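Local coordinates for protein mediator of RNA polymerase II transcription subunit 18 (Schizosaccharomyces pombe, PDB 3C0T) that serves as a subunit of the Mediator complex, the coactivator that relays signals from gene-specific regulators to the basal RNA polymerase II transcription machinery, at residues N20-S23 / K24-G28; A102-N106 / G107-E111. All coordinates share one frame; numbering follows the deposited sequence.

Contact 1. Residues N20-S23 / K24-G28; sequences NSLS and KTLDG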
loop_
_atom_site.group_PDB
_atom_site.type_symbol
_atom_site.label_atom_id
_atom_site.label_comp_id
_atom_site.label_asym_id
_atom_site.label_seq_id
_atom_site.Cartn_x
_atom_site.Cartn_y
_atom_site.Cartn_z
ATOM N N ASN A 20 14.659 -3.557 -13.496
ATOM C CA ASN A 20 15.157 -3.166 -14.815
ATOM C C ASN A 20 14.101 -3.471 -15.887
ATOM O O ASN A 20 13.926 -2.691 -16.825
ATOM C CB ASN A 20 16.466 -3.885 -15.148
ATOM C CG ASN A 20 17.654 -3.337 -14.363
ATOM O OD1 ASN A 20 17.757 -2.124 -14.124
ATOM N ND2 ASN A 20 18.568 -4.226 -13.977
ATOM N N SER A 21 13.398 -4.597 -15.747
ATOM C CA SER A 21 12.352 -4.948 -16.710
ATOM C C SER A 21 11.239 -3.901 -16.649
ATOM O O SER A 21 10.703 -3.496 -17.682
ATOM C CB SER A 21 11.757 -6.324 -16.401
ATOM O OG SER A 21 12.677 -7.362 -16.671
ATOM N N LEU A 22 10.902 -3.465 -15.435
ATOM C CA LEU A 22 9.863 -2.468 -15.251
ATOM C C LEU A 22 10.293 -1.134 -15.851
ATOM O O LEU A 22 9.460 -0.388 -16.386
ATOM C CB LEU A 22 9.542 -2.294 -13.764
ATOM C CG LEU A 22 8.859 -3.451 -13.022
ATOM C CD1 LEU A 22 8.847 -3.156 -11.518
ATOM C CD2 LEU A 22 7.435 -3.641 -13.537
ATOM N N SER A 23 11.588 -0.830 -15.768
ATOM C CA SER A 23 12.108 0.427 -16.311
ATOM C C SER A 23 12.190 0.370 -17.824
ATOM O O SER A 23 12.152 1.397 -18.498
ATOM C CB SER A 23 13.500 0.740 -15.749
ATOM O OG SER A 23 13.421 1.224 -14.421
ATOM N N LYS A 24 12.314 -0.838 -18.350
ATOM C CA LYS A 24 12.404 -1.030 -19.784
ATOM C C LYS A 24 11.025 -0.985 -20.441
ATOM O O LYS A 24 10.901 -0.552 -21.585
ATOM C CB LYS A 24 13.083 -2.368 -20.084
ATOM C CG LYS A 24 12.995 -2.818 -21.537
ATOM C CD LYS A 24 13.703 -4.154 -21.732
ATOM C CE LYS A 24 13.299 -4.837 -23.040
ATOM N NZ LYS A 24 11.873 -5.304 -23.019
ATOM N N THR A 25 9.988 -1.409 -19.717
ATOM C CA THR A 25 8.646 -1.430 -20.286
ATOM C C THR A 25 7.657 -0.369 -19.808
ATOM O O THR A 25 6.668 -0.109 -20.494
ATOM C CB THR A 25 7.982 -2.811 -20.083
ATOM O OG1 THR A 25 7.668 -2.998 -18.700
ATOM C CG2 THR A 25 8.918 -3.920 -20.525
ATOM N N LEU A 26 7.912 0.255 -18.660
ATOM C CA LEU A 26 6.983 1.253 -18.133
ATOM C C LEU A 26 7.582 2.639 -17.979
ATOM O O LEU A 26 8.781 2.836 -18.170
ATOM C CB LEU A 26 6.461 0.807 -16.765
ATOM C CG LEU A 26 5.874 -0.599 -16.668
ATOM C CD1 LEU A 26 5.447 -0.880 -15.239
ATOM C CD2 LEU A 26 4.682 -0.716 -17.609
ATOM N N ASP A 27 6.732 3.601 -17.638
ATOM C CA ASP A 27 7.193 4.957 -17.398
ATOM C C ASP A 27 7.499 5.075 -15.900
ATOM O O ASP A 27 6.891 4.386 -15.070
ATOM C CB ASP A 27 6.128 5.984 -17.797
ATOM C CG ASP A 27 5.896 6.036 -19.310
ATOM O OD1 ASP A 27 6.854 5.788 -20.081
ATOM O OD2 ASP A 27 4.757 6.339 -19.726
ATOM N N GLY A 28 8.438 5.949 -15.561
ATOM C CA GLY A 28 8.819 6.124 -14.176
ATOM C C GLY A 28 10.266 5.697 -14.031
ATOM O O GLY A 28 10.985 5.655 -15.026
HETATM O O HOH W 1 11.438 3.845 -18.048
#

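Contact 2. Residues A102-N106 / G107-E111; sequences AKLTN and GSVTE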
loop_
_atom_site.group_PDB
_atom_site.type_symbol
_atom_site.label_atom_id
_atom_site.label_comp_id
_atom_site.label_asym_id
_atom_site.label_seq_id
_atom_site.Cartn_x
_atom_site.Cartn_y
_atom_site.Cartn_z
ATOM N N ALA A 102 -8.999 11.533 2.050
ATOM C CA ALA A 102 -9.158 12.930 2.421
ATOM C C ALA A 102 -7.812 13.357 2.991
ATOM O O ALA A 102 -7.231 12.636 3.793
ATOM C CB ALA A 102 -10.253 13.075 3.473
ATOM N N LYS A 103 -7.306 14.509 2.567
ATOM C CA LYS A 103 -6.022 15.003 3.058
ATOM C C LYS A 103 -6.250 16.017 4.171
ATOM O O LYS A 103 -7.017 16.960 3.996
ATOM C CB LYS A 103 -5.249 15.659 1.919
ATOM C CG LYS A 103 -4.974 14.726 0.760
ATOM C CD LYS A 103 -4.201 15.425 -0.348
ATOM C CE LYS A 103 -3.876 14.457 -1.477
ATOM N NZ LYS A 103 -3.137 15.130 -2.585
ATOM N N LEU A 104 -5.596 15.835 5.313
ATOM C CA LEU A 104 -5.792 16.778 6.406
ATOM C C LEU A 104 -4.514 17.321 7.018
ATOM O O LEU A 104 -3.508 16.623 7.117
ATOM C CB LEU A 104 -6.679 16.162 7.492
ATOM C CG LEU A 104 -6.155 15.073 8.422
ATOM C CD1 LEU A 104 -7.302 14.600 9.309
ATOM C CD2 LEU A 104 -5.594 13.915 7.622
ATOM N N THR A 105 -4.579 18.585 7.430
ATOM C CA THR A 105 -3.456 19.299 8.031
ATOM C C THR A 105 -3.907 20.167 9.214
ATOM O O THR A 105 -5.089 20.178 9.564
ATOM C CB THR A 105 -2.764 20.193 6.978
ATOM O OG1 THR A 105 -3.753 20.917 6.233
ATOM C CG2 THR A 105 -1.955 19.348 6.021
ATOM N N ASN A 106 -2.949 20.876 9.818
ATOM C CA ASN A 106 -3.170 21.773 10.967
ATOM C C ASN A 106 -2.848 21.199 12.354
ATOM O O ASN A 106 -3.682 20.533 12.973
ATOM C CB ASN A 106 -4.609 22.311 10.975
ATOM C CG ASN A 106 -4.781 23.533 10.096
ATOM O OD1 ASN A 106 -4.353 23.547 8.937
ATOM N ND2 ASN A 106 -5.419 24.569 10.640
ATOM N N GLY A 107 -1.638 21.477 12.841
ATOM C CA GLY A 107 -1.229 21.008 14.158
ATOM C C GLY A 107 -0.815 19.549 14.246
ATOM O O GLY A 107 0.266 19.165 13.792
ATOM N N SER A 108 -1.673 18.731 14.849
ATOM C CA SER A 108 -1.401 17.308 14.993
ATOM C C SER A 108 -2.650 16.485 14.696
ATOM O O SER A 108 -3.496 16.279 15.572
ATOM C CB SER A 108 -0.903 17.003 16.407
ATOM O OG SER A 108 -0.675 15.614 16.578
ATOM N N VAL A 109 -2.754 16.025 13.453
ATOM C CA VAL A 109 -3.883 15.218 13.007
ATOM C C VAL A 109 -4.106 14.015 13.919
ATOM O O VAL A 109 -5.234 13.680 14.269
ATOM C CB VAL A 109 -3.641 14.723 11.579
ATOM C CG1 VAL A 109 -4.756 13.780 11.158
ATOM C CG2 VAL A 109 -3.546 15.915 10.639
ATOM N N THR A 110 -3.012 13.367 14.287
ATOM C CA THR A 110 -3.030 12.206 15.166
ATOM C C THR A 110 -3.961 12.380 16.358
ATOM O O THR A 110 -4.795 11.521 16.639
ATOM C CB THR A 110 -1.603 11.919 15.679
ATOM O OG1 THR A 110 -0.895 11.173 14.686
ATOM C CG2 THR A 110 -1.626 11.158 17.000
ATOM N N GLU A 111 -3.806 13.495 17.061
ATOM C CA GLU A 111 -4.620 13.770 18.234
ATOM C C GLU A 111 -6.068 14.063 17.877
ATOM O O GLU A 111 -6.981 13.749 18.643
ATOM C CB GLU A 111 -4.003 14.927 19.015
ATOM C CG GLU A 111 -2.585 14.596 19.478
ATOM C CD GLU A 111 -1.838 15.774 20.080
ATOM O OE1 GLU A 111 -0.680 15.573 20.510
ATOM O OE2 GLU A 111 -2.400 16.894 20.120
#

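Contact 1. Residues N20-S23 / K24-G28
Leu22 and Leu26 stand side by side and point the same way at the C-terminal end of helix 15-25, where the chain leaves the helix for strand 27-41 of the large antiparallel sheet. Their meeting is by methyl groups, CD2 of Leu22 lying 3.8 Å from CD1 of Leu26, and together they form an apolar ridge that packs on Tyr131 of strand 118-133. Helix 179-196 also packs on the pair, Leu196 touching Leu22 and Leu195 touching Leu26.

The last helical turns show how one carbonyl can hold two donors. Ser21 O accepts the amide N of Thr25 at 3.0 Å and the hydroxyl OG1 of Thr25 at 3.2 Å, the two arriving from opposite faces of the carbonyl plane. This double grip is possible because OG1 of Thr25 sits between its own backbone N and carbonyl carbon (chi1 70°), folded back over the preceding turn, while CG2 also lies against Ser21 O. A valine in place of Thr25 has no hydroxyl to offer, which would probably leave Ser21 O with the backbone amide as its main partner in this turn and the side chain less firmly fixed in rotation.

Leu26 is the first residue to leave helical backbone angles, and its N closes the final helical bond here, to Leu22 O at 2.8 Å. A water molecule donates to Ser23 O at 2.6 Å and to Leu26 O at 2.8 Å, bridging the two carbonyls across the helix end.

Contact 2. Residues A102-N106 / G107-E111
Leu104 turns its CG into the space between its own backbone N and carbonyl carbon (chi1 73°), and Val109 sets CG1 anti to its backbone N (chi1 175°); the two branched groups thereby meet across the tight strand-to-helix connection that joins strand 95-104 to helix 109-115. The side chains cross obliquely. Both methyls of Val109 face the branch point of Leu104, with CG1 3.3 Å and CG2 3.5 Å from Leu104 CG, and CG1 comes equally close, 3.3 Å, to Leu104 CD1. No hydrogen bond spans the two halves of the connection, so this apolar pair is its main side-chain contact. Trp78 of strand 78-83 touches both residues, and Leu104 is also bonded to it through the backbone, which ties the pair to that neighbouring strand.

The reversal itself is made by Asn106 and Gly107, both at positive phi. Glycine suits the second of these places, since a side chain there would run into Asn106 O. Ser108 occupies the N-cap position, but its side chain makes no capping bond; its carbonyl O accepts a weak bond from Glu111 N at 3.2 Å. Val109, the first helical residue, also lays CG2 against the strand backbone, 3.6 Å from Leu104 O.

Contacts 1 and 2 illustrate the two directions in which a helix can be joined to one curved antiparallel sheet. At 20-28 a helix ends and strand 27-41 begins; at 102-111 strand 95-104 ends and a helix begins. They follow in series along the chain, contact 1 closing well before contact 2 opens, and lie on opposite sides of the chain's centre. Their own centres are 35 Å apart, with nearest atoms about 19 Å apart, so they do not touch. The shared sheet links them: strand 27-41 pairs with 56-61, which pairs with 78-83, which in turn pairs with 95-104, so the two helix junctions belong to one continuous β framework of this Mediator subunit.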